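Local coordinates for BsaWI endonuclease (Geobacillus stearothermophilus, PDB 4ZSF), which is a restriction endonuclease of the PD-(D/E)XK nuclease group that binds DNA and probably cleaves it with the help of metal ions, at residues Phe245-His248 / Ala249-Ala252; Ala253-Trp256 / Leu257-Gln261; Asn142-Asp145 / Leu146-Thr149; Ser179-Ala182 / Met183-Phe186; Ile125-Glu128 / Pro129-Asn133. All blocks are in the same frame, centred on the assembly; numbering follows the deposited sequence.

Interaction 1: Phe245-His248 / Ala249-Ala252; sequences FVQH and AREA
Gln247 OE1 sits at the edge of the Arg250 guanidinium, near its plane, and the amide of Gln247 stands almost upright to that group, the two planes 83° apart. In the Gln247 conformer described, one of two, Arg250 NH1 donates to Gln247 OE1 at 2.9 Å, meeting the oxygen in the carbonyl plane on a lone pair, although the N-H is bent to 138°. The two chains run side by side: Gln247 in this conformer turns at chi2 and Arg250 at chi3 (72°), which brings amide and guanidinium together. Among the other flat groups, the ring of Phe245 meets that of Trp188, while His248 packs edge-to-face with Tyr236 and bonds through ND1 to Tyr224. Glu251 takes its charge partner from Lys272. Beneath the side chains, Ala252 N reaches His248 O at 2.8 Å, and Ala249 N bonds to Phe245 O at the same length. This is an i to i+3 side-chain pair laid over the i to i+4 backbone bonds of an alpha-helix, here helix 243-258, packed on the central sheet of the nuclease fold.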
loop_
_atom_site.group_PDB
_atom_site.type_symbol
_atom_site.label_atom_id
_atom_site.label_comp_id
_atom_site.label_asym_id
_atom_site.label_seq_id
_atom_site.Cartn_x
_atom_site.Cartn_y
_atom_site.Cartn_z
ATOM N N PHE A 245 22.484 19.281 -8.134
ATOM C CA PHE A 245 21.344 18.916 -8.987
ATOM C C PHE A 245 21.200 19.947 -10.147
ATOM O O PHE A 245 21.017 19.578 -11.322
ATOM C CB PHE A 245 20.048 18.865 -8.146
ATOM C CG PHE A 245 18.780 18.766 -8.998
ATOM C CD1 PHE A 245 18.361 17.553 -9.519
ATOM C CD2 PHE A 245 18.017 19.900 -9.240
ATOM C CE1 PHE A 245 17.207 17.481 -10.341
ATOM C CE2 PHE A 245 16.882 19.848 -10.044
ATOM C CZ PHE A 245 16.452 18.639 -10.585
ATOM N N VAL A 246 21.238 21.226 -9.809
ATOM C CA VAL A 246 21.104 22.272 -10.839
ATOM C C VAL A 246 22.262 22.206 -11.827
ATOM O O VAL A 246 22.026 22.254 -13.058
ATOM C CB VAL A 246 21.008 23.694 -10.226
ATOM C CG1 VAL A 246 21.099 24.826 -11.323
ATOM C CG2 VAL A 246 19.752 23.831 -9.415
ATOM N N GLN A 247 23.499 22.075 -11.338
ATOM C CA GLN A 247 24.621 22.051 -12.302
ATOM C C GLN A 247 24.574 20.771 -13.186
ATOM O O GLN A 247 24.871 20.819 -14.397
ATOM C CB GLN A 247 25.953 22.218 -11.560
ATOM C CG GLN A 247 26.054 23.592 -10.863
ATOM C CD GLN A 247 25.898 24.724 -11.862
ATOM O OE1 GLN A 247 26.535 24.686 -12.899
ATOM N NE2 GLN A 247 24.976 25.651 -11.616
ATOM N N HIS A 248 24.173 19.629 -12.620
ATOM C CA HIS A 248 24.070 18.422 -13.450
ATOM C C HIS A 248 22.897 18.538 -14.426
ATOM O O HIS A 248 22.984 18.003 -15.554
ATOM C CB HIS A 248 23.955 17.149 -12.597
ATOM C CG HIS A 248 25.184 16.881 -11.762
ATOM N ND1 HIS A 248 25.195 15.970 -10.721
ATOM C CD2 HIS A 248 26.415 17.442 -11.795
ATOM C CE1 HIS A 248 26.396 15.951 -10.172
ATOM N NE2 HIS A 248 27.169 16.823 -10.811
ATOM N N ALA A 249 21.812 19.182 -14.002
ATOM C CA ALA A 249 20.673 19.370 -14.940
ATOM C C ALA A 249 21.140 20.148 -16.184
ATOM O O ALA A 249 20.659 19.883 -17.299
ATOM C CB ALA A 249 19.532 20.118 -14.284
ATOM N N ARG A 250 22.006 21.140 -15.989
ATOM C CA ARG A 250 22.540 21.900 -17.148
ATOM C C ARG A 250 23.221 20.980 -18.163
ATOM O O ARG A 250 23.055 21.100 -19.412
ATOM C CB ARG A 250 23.546 22.959 -16.674
ATOM C CG ARG A 250 22.862 24.100 -15.918
ATOM C CD ARG A 250 23.949 25.018 -15.340
ATOM N NE ARG A 250 24.584 25.778 -16.416
ATOM C CZ ARG A 250 25.654 26.539 -16.252
ATOM N NH1 ARG A 250 26.238 26.582 -15.062
ATOM N NH2 ARG A 250 26.138 27.255 -17.282
ATOM N N GLU A 251 24.031 20.078 -17.603
ATOM C CA GLU A 251 24.798 19.178 -18.431
ATOM C C GLU A 251 23.896 18.118 -19.074
ATOM O O GLU A 251 24.093 17.765 -20.234
ATOM C CB GLU A 251 25.907 18.492 -17.635
ATOM C CG GLU A 251 26.857 17.782 -18.601
ATOM C CD GLU A 251 27.989 17.020 -17.902
ATOM O OE1 GLU A 251 28.060 17.016 -16.640
ATOM O OE2 GLU A 251 28.800 16.418 -18.639
ATOM N N ALA A 252 22.957 17.586 -18.295
ATOM C CA ALA A 252 22.011 16.594 -18.803
ATOM C C ALA A 252 21.190 17.186 -19.967
ATOM O O ALA A 252 20.957 16.507 -20.998
ATOM C CB ALA A 252 21.073 16.153 -17.663
#

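Interaction 2: Ala253-Trp256 / Leu257-Gln261; sequences AEDW and LHRRQ
Trp256 and Arg260 make the tight part of this contact, lying side by side. Arg260 CD sits over the Trp256 indole face, 3.9 Å from the centroid of the five-membered ring, a CH-pi contact. The guanidinium, 30° from the indole plane, is held by the backbone oxygens of Phe186 and Ala185 and by Asp131. Leu257 CD2 touches the indole from the edge, 3.9 Å from Trp256 CE3. The solvent side is that of Glu254, His258 and Arg259, with Asp255 buried beneath them. Arg259 NH1 makes a network of two salt bridges, to Asp255 OD1 at 2.9 Å and, in the Glu254 conformer described, to Glu254 OE2 at 3.1 Å; the latter is nearly straight (172°) on the anti lone pair. OE2 of that conformer also takes a weak bond from His258 ND1. Bent at chi3 (60°), Arg259 folds back over the last turn, its own N bonded to Asp255 O. A leucine in place of Arg259 would probably leave Asp255, and Glu254 in this conformer, without the charge they share. Asp255 also meets Trp267 and Lys272. The end of helix 243-258 rests on strands 146-152 and 155-165: Leu257 packs on Val150, Trp256 on Tyr157 and Phe159.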
loop_
_atom_site.group_PDB
_atom_site.type_symbol
_atom_site.label_atom_id
_atom_site.label_comp_id
_atom_site.label_asym_id
_atom_site.label_seq_id
_atom_site.Cartn_x
_atom_site.Cartn_y
_atom_site.Cartn_z
ATOM N N ALA A 253 20.730 18.425 -19.794
ATOM C CA ALA A 253 19.854 19.021 -20.845
ATOM C C ALA A 253 20.647 19.141 -22.160
ATOM O O ALA A 253 20.129 18.843 -23.266
ATOM C CB ALA A 253 19.275 20.403 -20.406
ATOM N N GLU A 254 21.891 19.567 -22.027
ATOM C CA GLU A 254 22.759 19.739 -23.178
ATOM C C GLU A 254 22.909 18.409 -23.918
ATOM O O GLU A 254 22.725 18.318 -25.139
ATOM C CB GLU A 254 24.119 20.273 -22.711
ATOM C CG GLU A 254 25.293 20.008 -23.694
ATOM C CD GLU A 254 25.193 20.797 -25.001
ATOM O OE1 GLU A 254 24.566 21.886 -24.999
ATOM O OE2 GLU A 254 25.747 20.314 -26.037
ATOM N N ASP A 255 23.213 17.370 -23.156
ATOM C CA ASP A 255 23.495 16.058 -23.758
ATOM C C ASP A 255 22.205 15.420 -24.265
ATOM O O ASP A 255 22.254 14.689 -25.237
ATOM C CB ASP A 255 24.211 15.133 -22.800
ATOM C CG ASP A 255 25.700 15.472 -22.662
ATOM O OD1 ASP A 255 26.276 16.306 -23.457
ATOM O OD2 ASP A 255 26.326 14.913 -21.752
ATOM N N TRP A 256 21.060 15.672 -23.610
ATOM C CA TRP A 256 19.817 15.125 -24.109
ATOM C C TRP A 256 19.446 15.769 -25.441
ATOM O O TRP A 256 18.976 15.094 -26.395
ATOM C CB TRP A 256 18.719 15.327 -23.057
ATOM C CG TRP A 256 17.449 14.650 -23.382
ATOM C CD1 TRP A 256 17.016 13.432 -22.896
ATOM C CD2 TRP A 256 16.377 15.179 -24.169
ATOM N NE1 TRP A 256 15.738 13.165 -23.353
ATOM C CE2 TRP A 256 15.323 14.220 -24.144
ATOM C CE3 TRP A 256 16.211 16.359 -24.901
ATOM C CZ2 TRP A 256 14.102 14.415 -24.824
ATOM C CZ3 TRP A 256 15.003 16.541 -25.626
ATOM C CH2 TRP A 256 13.958 15.578 -25.561
ATOM N N LEU A 257 19.669 17.081 -25.532
ATOM C CA LEU A 257 19.367 17.774 -26.764
ATOM C C LEU A 257 20.318 17.350 -27.893
ATOM O O LEU A 257 19.899 17.233 -29.023
ATOM C CB LEU A 257 19.489 19.291 -26.571
ATOM C CG LEU A 257 18.385 19.887 -25.673
ATOM C CD1 LEU A 257 18.835 21.312 -25.324
ATOM C CD2 LEU A 257 17.023 19.863 -26.454
ATOM N N HIS A 258 21.601 17.153 -27.608
ATOM C CA HIS A 258 22.542 17.064 -28.734
ATOM C C HIS A 258 23.187 15.711 -28.956
ATOM O O HIS A 258 23.692 15.481 -30.042
ATOM C CB HIS A 258 23.626 18.132 -28.594
ATOM C CG HIS A 258 23.047 19.521 -28.621
ATOM N ND1 HIS A 258 23.251 20.449 -27.617
ATOM C CD2 HIS A 258 22.184 20.097 -29.495
ATOM C CE1 HIS A 258 22.572 21.555 -27.899
ATOM N NE2 HIS A 258 21.896 21.357 -29.015
ATOM N N ARG A 259 23.177 14.841 -27.954
ATOM C CA ARG A 259 23.796 13.508 -28.126
ATOM C C ARG A 259 22.933 12.506 -27.340
ATOM O O ARG A 259 23.427 11.721 -26.549
ATOM C CB ARG A 259 25.290 13.529 -27.704
ATOM C CG ARG A 259 25.594 14.137 -26.352
ATOM C CD ARG A 259 27.130 14.487 -26.220
ATOM N NE ARG A 259 27.483 15.436 -27.271
ATOM C CZ ARG A 259 27.198 16.741 -27.239
ATOM N NH1 ARG A 259 26.626 17.322 -26.159
ATOM N NH2 ARG A 259 27.499 17.491 -28.285
ATOM N N ARG A 260 21.616 12.541 -27.577
ATOM C CA ARG A 260 20.708 11.725 -26.740
ATOM C C ARG A 260 20.992 10.192 -26.809
ATOM O O ARG A 260 20.688 9.427 -25.860
ATOM C CB ARG A 260 19.260 12.012 -27.165
ATOM C CG ARG A 260 18.276 11.355 -26.222
ATOM C CD ARG A 260 16.814 11.731 -26.587
ATOM N NE ARG A 260 15.874 11.004 -25.712
ATOM C CZ ARG A 260 14.556 11.009 -25.874
ATOM N NH1 ARG A 260 14.023 11.685 -26.874
ATOM N NH2 ARG A 260 13.773 10.317 -25.049
ATOM N N GLN A 261 21.614 9.738 -27.901
ATOM C CA GLN A 261 21.860 8.311 -28.095
ATOM C C GLN A 261 22.823 7.762 -27.020
ATOM O O GLN A 261 22.888 6.545 -26.801
ATOM C CB GLN A 261 22.436 8.022 -29.483
ATOM C CG GLN A 261 23.855 8.616 -29.757
ATOM C CD GLN A 261 23.866 10.092 -30.175
ATOM O OE1 GLN A 261 22.814 10.738 -30.319
ATOM N NE2 GLN A 261 25.067 10.636 -30.319
#

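Interaction 3: Asn142-Asp145 / Leu146-Thr149; sequences NVFD and LYIT. With nucleotides of chain B.
Phe144 meets Tyr147 twice: CB lies 3.7 Å from Tyr147 CZ, and the ring edge at CD2 comes to 3.6 Å from Tyr147 OH, which lies near the ring plane. The ring planes are 76° apart with centroids 6.0 Å from each other, an oblique pair in which the phenol end does the touching. Phe144 CG stands opposite its carbonyl carbon (chi1 -63°), which swings the ring past the phenol toward helix 172-184. A water joins the same two residues, accepting from Phe144 N at 2.9 Å and hydrogen-bonded to Tyr147 OH at 2.6 Å. Val143 CG1 lies over one face of the Phe144 ring. Farther out, Phe144 packs on Cys161 and Gln163 of strand 155-165 and on Ala182 of helix 172-184, while Tyr147 leans on Leu135 and Gln138. The backbone sets the positions: Asn142 is the C-prime residue of the Schellman motif that ends helix 129-140, and Asp145 and Leu146 both face Ile162 in a classic beta bulge at the start of strand 146-152. Asp145 is paired with Lys165. Asn142 ND2 packs 3.5 Å from C5' of DA5 of chain B, bordering the DNA. Chemically, the water gives the phenol hydroxyl and the Phe144 amide a common polar partner; apart from the hydroxyl at the ring edge, the contact is carbon against carbon, with Phe144 CB on Tyr147 CZ.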
loop_
_atom_site.group_PDB
_atom_site.type_symbol
_atom_site.label_atom_id
_atom_site.label_comp_id
_atom_site.label_asym_id
_atom_site.label_seq_id
_atom_site.Cartn_x
_atom_site.Cartn_y
_atom_site.Cartn_z
ATOM N N ASN A 142 1.891 6.744 -12.212
ATOM C CA ASN A 142 2.336 7.536 -11.050
ATOM C C ASN A 142 3.768 7.219 -10.651
ATOM O O ASN A 142 4.140 7.232 -9.496
ATOM C CB ASN A 142 1.375 7.338 -9.859
ATOM C CG ASN A 142 -0.014 7.818 -10.186
ATOM O OD1 ASN A 142 -0.220 9.009 -10.418
ATOM N ND2 ASN A 142 -0.972 6.904 -10.235
ATOM N N VAL A 143 4.589 7.035 -11.658
ATOM C CA VAL A 143 5.919 6.548 -11.477
ATOM C C VAL A 143 6.909 7.607 -10.958
ATOM O O VAL A 143 7.800 7.288 -10.155
ATOM C CB VAL A 143 6.397 6.009 -12.862
ATOM C CG1 VAL A 143 7.748 5.561 -12.775
ATOM C CG2 VAL A 143 5.487 4.870 -13.271
ATOM N N PHE A 144 6.833 8.810 -11.537
ATOM C CA PHE A 144 7.749 9.915 -11.173
ATOM C C PHE A 144 6.989 11.031 -10.497
ATOM O O PHE A 144 5.882 11.344 -10.900
ATOM C CB PHE A 144 8.449 10.423 -12.427
ATOM C CG PHE A 144 9.304 9.363 -13.052
ATOM C CD1 PHE A 144 10.442 8.903 -12.387
ATOM C CD2 PHE A 144 8.913 8.739 -14.244
ATOM C CE1 PHE A 144 11.218 7.815 -12.960
ATOM C CE2 PHE A 144 9.692 7.716 -14.838
ATOM C CZ PHE A 144 10.802 7.219 -14.182
ATOM N N ASP A 145 7.631 11.705 -9.551
ATOM C CA ASP A 145 7.024 12.768 -8.752
ATOM C C ASP A 145 7.135 14.106 -9.493
ATOM O O ASP A 145 6.228 14.931 -9.489
ATOM C CB ASP A 145 7.758 12.811 -7.413
ATOM C CG ASP A 145 7.595 11.489 -6.657
ATOM O OD1 ASP A 145 6.417 11.032 -6.523
ATOM O OD2 ASP A 145 8.611 10.871 -6.267
ATOM N N LEU A 146 8.251 14.275 -10.188
ATOM C CA LEU A 146 8.564 15.524 -10.844
ATOM C C LEU A 146 9.165 15.248 -12.223
ATOM O O LEU A 146 9.749 14.190 -12.440
ATOM C CB LEU A 146 9.582 16.307 -10.032
ATOM C CG LEU A 146 9.163 16.692 -8.607
ATOM C CD1 LEU A 146 10.384 17.330 -7.826
ATOM C CD2 LEU A 146 8.056 17.714 -8.787
ATOM N N TYR A 147 9.065 16.215 -13.122
ATOM C CA TYR A 147 9.718 16.135 -14.428
ATOM C C TYR A 147 10.514 17.423 -14.651
ATOM O O TYR A 147 10.207 18.465 -14.029
ATOM C CB TYR A 147 8.702 15.959 -15.548
ATOM C CG TYR A 147 8.031 14.605 -15.492
ATOM C CD1 TYR A 147 8.595 13.519 -16.140
ATOM C CD2 TYR A 147 6.885 14.415 -14.718
ATOM C CE1 TYR A 147 7.970 12.255 -16.096
ATOM C CE2 TYR A 147 6.250 13.151 -14.639
ATOM C CZ TYR A 147 6.821 12.080 -15.332
ATOM O OH TYR A 147 6.193 10.821 -15.334
ATOM N N ILE A 148 11.515 17.381 -15.531
ATOM C CA ILE A 148 12.261 18.632 -15.765
ATOM C C ILE A 148 12.329 18.879 -17.261
ATOM O O ILE A 148 12.527 17.934 -18.069
ATOM C CB ILE A 148 13.647 18.613 -15.082
ATOM C CG1 ILE A 148 14.395 19.952 -15.280
ATOM C CG2 ILE A 148 14.520 17.384 -15.516
ATOM C CD1 ILE A 148 15.668 20.091 -14.324
ATOM N N THR A 149 12.217 20.153 -17.650
ATOM C CA THR A 149 12.211 20.513 -19.052
ATOM C C THR A 149 13.282 21.509 -19.393
ATOM O O THR A 149 13.824 22.204 -18.487
ATOM C CB THR A 149 10.888 21.171 -19.487
ATOM O OG1 THR A 149 10.770 22.450 -18.850
ATOM C CG2 THR A 149 9.668 20.322 -19.133
ATOM P P DA B 5 -4.263 3.673 -8.626
ATOM O OP1 DA B 5 -3.453 3.799 -9.822
ATOM O OP2 DA B 5 -4.425 2.393 -7.894
ATOM O "O5'" DA B 5 -3.651 4.601 -7.437
ATOM C "C5'" DA B 5 -3.284 5.914 -7.769
ATOM C "C4'" DA B 5 -2.499 6.542 -6.648
ATOM O "O4'" DA B 5 -3.400 6.865 -5.563
ATOM C "C3'" DA B 5 -1.403 5.681 -6.086
ATOM O "O3'" DA B 5 -0.212 6.470 -5.999
ATOM C "C2'" DA B 5 -1.908 5.242 -4.715
ATOM C "C1'" DA B 5 -2.937 6.351 -4.369
ATOM N N9 DA B 5 -4.139 5.906 -3.684
ATOM C C8 DA B 5 -4.929 4.813 -4.004
ATOM N N7 DA B 5 -5.966 4.663 -3.197
ATOM C C5 DA B 5 -5.904 5.811 -2.334
ATOM C C6 DA B 5 -6.733 6.286 -1.271
ATOM N N6 DA B 5 -7.914 5.702 -0.879
ATOM N N1 DA B 5 -6.354 7.436 -0.653
ATOM C C2 DA B 5 -5.239 8.072 -1.070
ATOM N N3 DA B 5 -4.380 7.716 -2.032
ATOM C C4 DA B 5 -4.799 6.587 -2.660
HETATM O O HOH W 1 4.841 10.008 -13.254
#

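Interaction 4: Ser179-Ala182 / Met183-Phe186; sequences SMKA and MEAF
Lys181 and Glu184 run alongside each other on the last turns of helix 172-184, the crossover helix of the beta-alpha-beta unit between strands 155-165 and 188-193, which closes in a Schellman motif at Phe186. Both chains point the same way, and Lys181, bent at chi2 (-51°), brings its ammonium to Glu184 in a salt bridge whose hydrogen bond is weak, with Lys181 NZ 3.3 Å from Glu184 OE1. The aliphatic part shares in the contact, since Lys181 CD lies 3.8 Å from Glu184 OE1. Both residues are exposed, so solvent probably softens the attraction. Met180 and Met183 are turned differently, slanting across one another: the Met183 chain bends at chi3 (-70°), and its terminal methyl CE reaches Met180 CG at 3.8 Å. Ser179 and Ala182 face the protein instead, Ser179 OG bonding to Gly219 O and Ser189 OG, and Ala182 packing on Ser189 and Trp134. Met183 is flanked by His221 and Tyr265. Under these side chains the helical bonds run regularly through Met183 N to Ser179 O and Glu184 N to Met180 O, the latter 2.9 Å long. At the end the pattern changes into the cap: Ala185 N bonds to Lys181 O and weakly to Ala182 O. Phe186 has positive phi (64°), and its N donates to Met183 O at 3.0 Å.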
loop_
_atom_site.group_PDB
_atom_site.type_symbol
_atom_site.label_atom_id
_atom_site.label_comp_id
_atom_site.label_asym_id
_atom_site.label_seq_id
_atom_site.Cartn_x
_atom_site.Cartn_y
_atom_site.Cartn_z
ATOM N N SER A 179 13.089 3.671 -12.681
ATOM C CA SER A 179 14.172 4.637 -13.010
ATOM C C SER A 179 15.026 4.014 -14.144
ATOM O O SER A 179 15.385 4.693 -15.101
ATOM C CB SER A 179 15.040 4.931 -11.787
ATOM O OG SER A 179 16.245 5.546 -12.226
ATOM N N MET A 180 15.276 2.719 -14.064
ATOM C CA MET A 180 16.117 2.065 -15.115
ATOM C C MET A 180 15.391 2.044 -16.465
ATOM O O MET A 180 16.019 2.182 -17.537
ATOM C CB MET A 180 16.524 0.649 -14.672
ATOM C CG MET A 180 17.563 0.810 -13.498
ATOM S SD MET A 180 18.124 -0.716 -12.809
ATOM C CE MET A 180 19.399 -1.187 -14.005
ATOM N N LYS A 181 14.062 1.898 -16.412
ATOM C CA LYS A 181 13.300 2.031 -17.638
ATOM C C LYS A 181 13.378 3.445 -18.254
ATOM O O LYS A 181 13.413 3.565 -19.499
ATOM C CB LYS A 181 11.828 1.628 -17.386
ATOM C CG LYS A 181 11.659 0.101 -17.124
ATOM C CD LYS A 181 12.340 -0.662 -18.220
ATOM C CE LYS A 181 11.920 -2.127 -18.303
ATOM N NZ LYS A 181 12.282 -2.660 -19.682
ATOM N N ALA A 182 13.410 4.501 -17.412
ATOM C CA ALA A 182 13.552 5.873 -17.898
ATOM C C ALA A 182 14.922 6.033 -18.560
ATOM O O ALA A 182 15.036 6.673 -19.615
ATOM C CB ALA A 182 13.370 6.878 -16.739
ATOM N N MET A 183 15.962 5.427 -17.965
ATOM C CA MET A 183 17.312 5.501 -18.583
ATOM C C MET A 183 17.302 4.744 -19.905
ATOM O O MET A 183 17.935 5.188 -20.869
ATOM C CB MET A 183 18.392 4.933 -17.622
ATOM C CG MET A 183 18.458 5.777 -16.327
ATOM S SD MET A 183 19.943 5.455 -15.349
ATOM C CE MET A 183 19.593 3.802 -14.776
ATOM N N GLU A 184 16.611 3.602 -19.953
ATOM C CA GLU A 184 16.477 2.879 -21.212
ATOM C C GLU A 184 15.750 3.677 -22.305
ATOM O O GLU A 184 15.980 3.429 -23.514
ATOM C CB GLU A 184 15.709 1.588 -21.010
ATOM C CG GLU A 184 16.540 0.489 -20.564
ATOM C CD GLU A 184 15.662 -0.765 -20.384
ATOM O OE1 GLU A 184 14.674 -0.941 -21.163
ATOM O OE2 GLU A 184 15.956 -1.529 -19.436
ATOM N N ALA A 185 14.879 4.575 -21.870
ATOM C CA ALA A 185 14.112 5.464 -22.760
ATOM C C ALA A 185 14.837 6.746 -23.085
ATOM O O ALA A 185 14.267 7.605 -23.747
ATOM C CB ALA A 185 12.771 5.818 -22.125
ATOM N N PHE A 186 16.080 6.843 -22.627
ATOM C CA PHE A 186 16.974 7.980 -22.896
ATOM C C PHE A 186 16.414 9.253 -22.287
ATOM O O PHE A 186 16.439 10.329 -22.909
ATOM C CB PHE A 186 17.251 8.165 -24.394
ATOM C CG PHE A 186 17.848 6.946 -25.046
ATOM C CD1 PHE A 186 19.245 6.735 -25.053
ATOM C CD2 PHE A 186 17.023 6.002 -25.632
ATOM C CE1 PHE A 186 19.785 5.607 -25.659
ATOM C CE2 PHE A 186 17.549 4.849 -26.205
ATOM C CZ PHE A 186 18.954 4.668 -26.271
#

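Interaction 5: Ile125-Glu128 / Pro129-Asn133; sequences IANE and PRDIN
Asn127 and Asp131 form a local side-chain bond at the start of helix 129-140, joining the incoming loop to the first turn, with Glu128 at the N-cap position. With CG opposite the carbonyl carbon (chi1 -64°), Asn127 turns its amide toward Asp131, and ND2 donates to Asp131 OD2 at 3.0 Å in an almost straight bond (174°), approaching from above the carboxylate plane. The other end of the amide, Asn127 OD1, accepts from Val158 N. A water tightens the junction, accepting from Glu128 N and donating to Asp131 OD2 at 2.7 Å. The first helical bond, Ile132 N to Glu128 O, measures 3.1 Å. Apolar packing comes from Ile132, whose CD1 rests 3.8 Å from Ile125 CG2. An alanine at Asn127 would probably cost Asp131 this donor and Val158 N its side-chain acceptor. Ile125 and Ile132 pack against helix 113-121, Asn127 touches Tyr157 of strand 155-165, and Trp256 of helix 243-258 lies against both Asn127 and Asp131, the latter paired with Arg260.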
loop_
_atom_site.group_PDB
_atom_site.type_symbol
_atom_site.label_atom_id
_atom_site.label_comp_id
_atom_site.label_asym_id
_atom_site.label_seq_id
_atom_site.Cartn_x
_atom_site.Cartn_y
_atom_site.Cartn_z
ATOM N N ILE A 125 4.078 20.549 -25.007
ATOM C CA ILE A 125 5.357 19.808 -24.860
ATOM C C ILE A 125 5.822 19.396 -26.239
ATOM O O ILE A 125 5.074 18.786 -27.001
ATOM C CB ILE A 125 5.198 18.549 -23.957
ATOM C CG1 ILE A 125 4.713 18.970 -22.578
ATOM C CG2 ILE A 125 6.509 17.744 -23.901
ATOM C CD1 ILE A 125 5.613 20.015 -21.875
ATOM N N ALA A 126 7.045 19.758 -26.595
ATOM C CA ALA A 126 7.545 19.555 -27.949
ATOM C C ALA A 126 8.197 18.194 -28.223
ATOM O O ALA A 126 8.651 17.950 -29.347
ATOM C CB ALA A 126 8.556 20.692 -28.298
ATOM N N ASN A 127 8.275 17.312 -27.246
ATOM C CA ASN A 127 8.915 15.995 -27.523
ATOM C C ASN A 127 8.230 15.249 -28.657
ATOM O O ASN A 127 7.053 15.468 -28.929
ATOM C CB ASN A 127 8.902 15.076 -26.297
ATOM C CG ASN A 127 9.719 15.614 -25.153
ATOM O OD1 ASN A 127 9.407 16.666 -24.637
ATOM N ND2 ASN A 127 10.714 14.847 -24.696
ATOM N N GLU A 128 8.974 14.354 -29.293
ATOM C CA GLU A 128 8.455 13.495 -30.324
ATOM C C GLU A 128 7.301 12.711 -29.816
ATOM O O GLU A 128 7.309 12.368 -28.635
ATOM C CB GLU A 128 9.529 12.524 -30.757
ATOM C CG GLU A 128 10.849 13.171 -31.188
ATOM C CD GLU A 128 11.299 12.631 -32.525
ATOM O OE1 GLU A 128 10.533 11.845 -33.114
ATOM O OE2 GLU A 128 12.392 12.984 -32.983
ATOM N N PRO A 129 6.363 12.321 -30.706
ATOM C CA PRO A 129 5.173 11.598 -30.230
ATOM C C PRO A 129 5.518 10.315 -29.472
ATOM O O PRO A 129 4.839 9.973 -28.511
ATOM C CB PRO A 129 4.399 11.298 -31.532
ATOM C CG PRO A 129 4.721 12.412 -32.382
ATOM C CD PRO A 129 6.147 12.824 -32.079
ATOM N N ARG A 130 6.548 9.598 -29.906
ATOM C CA ARG A 130 6.995 8.445 -29.152
ATOM C C ARG A 130 7.295 8.753 -27.630
ATOM O O ARG A 130 6.893 8.014 -26.720
ATOM C CB ARG A 130 8.257 7.893 -29.826
ATOM C CG ARG A 130 8.845 6.735 -29.126
ATOM C CD ARG A 130 9.939 6.079 -29.921
ATOM N NE ARG A 130 10.543 5.081 -29.055
ATOM C CZ ARG A 130 11.251 4.070 -29.508
ATOM N NH1 ARG A 130 11.449 3.948 -30.826
ATOM N NH2 ARG A 130 11.766 3.204 -28.636
ATOM N N ASP A 131 8.004 9.836 -27.382
ATOM C CA ASP A 131 8.209 10.301 -26.005
ATOM C C ASP A 131 6.907 10.692 -25.302
ATOM O O ASP A 131 6.719 10.390 -24.114
ATOM C CB ASP A 131 9.101 11.550 -25.955
ATOM C CG ASP A 131 10.576 11.277 -26.110
ATOM O OD1 ASP A 131 11.028 10.108 -26.008
ATOM O OD2 ASP A 131 11.292 12.310 -26.270
ATOM N N ILE A 132 6.053 11.427 -26.010
ATOM C CA ILE A 132 4.790 11.882 -25.406
ATOM C C ILE A 132 4.008 10.672 -24.916
ATOM O O ILE A 132 3.481 10.663 -23.813
ATOM C CB ILE A 132 3.902 12.650 -26.410
ATOM C CG1 ILE A 132 4.611 13.918 -26.907
ATOM C CG2 ILE A 132 2.554 13.040 -25.770
ATOM C CD1 ILE A 132 4.985 14.876 -25.810
ATOM N N ASN A 133 3.928 9.649 -25.750
ATOM C CA ASN A 133 3.198 8.433 -25.399
ATOM C C ASN A 133 3.788 7.734 -24.187
ATOM O O ASN A 133 3.055 7.274 -23.287
ATOM C CB ASN A 133 3.179 7.494 -26.585
ATOM C CG ASN A 133 2.224 7.993 -27.640
ATOM O OD1 ASN A 133 1.359 8.794 -27.334
ATOM N ND2 ASN A 133 2.420 7.576 -28.882
HETATM O O HOH W 2 11.729 14.143 -28.164
#

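From the N terminus, interaction 5 comes first, where a loop enters helix 129-140; interaction 3 follows at that helix's far end, as the chain turns into strand 146-152. Interaction 4 ends the crossover helix 172-184, and interactions 1 and 2 follow head to tail along helix 243-258. All five are local and in series, so none encloses or crosses another; the ties between them come from folding. Arg260 of interaction 2 reaches interaction 4 at Phe186 and Ala185 and interaction 5 at Asp131. Phe144 of interaction 3 packs on Ala182 of interaction 4, and Ile148 meets Phe245 and Ala249 of interaction 1, joining the loop and strand 146-152 to helices 172-184 and 243-258.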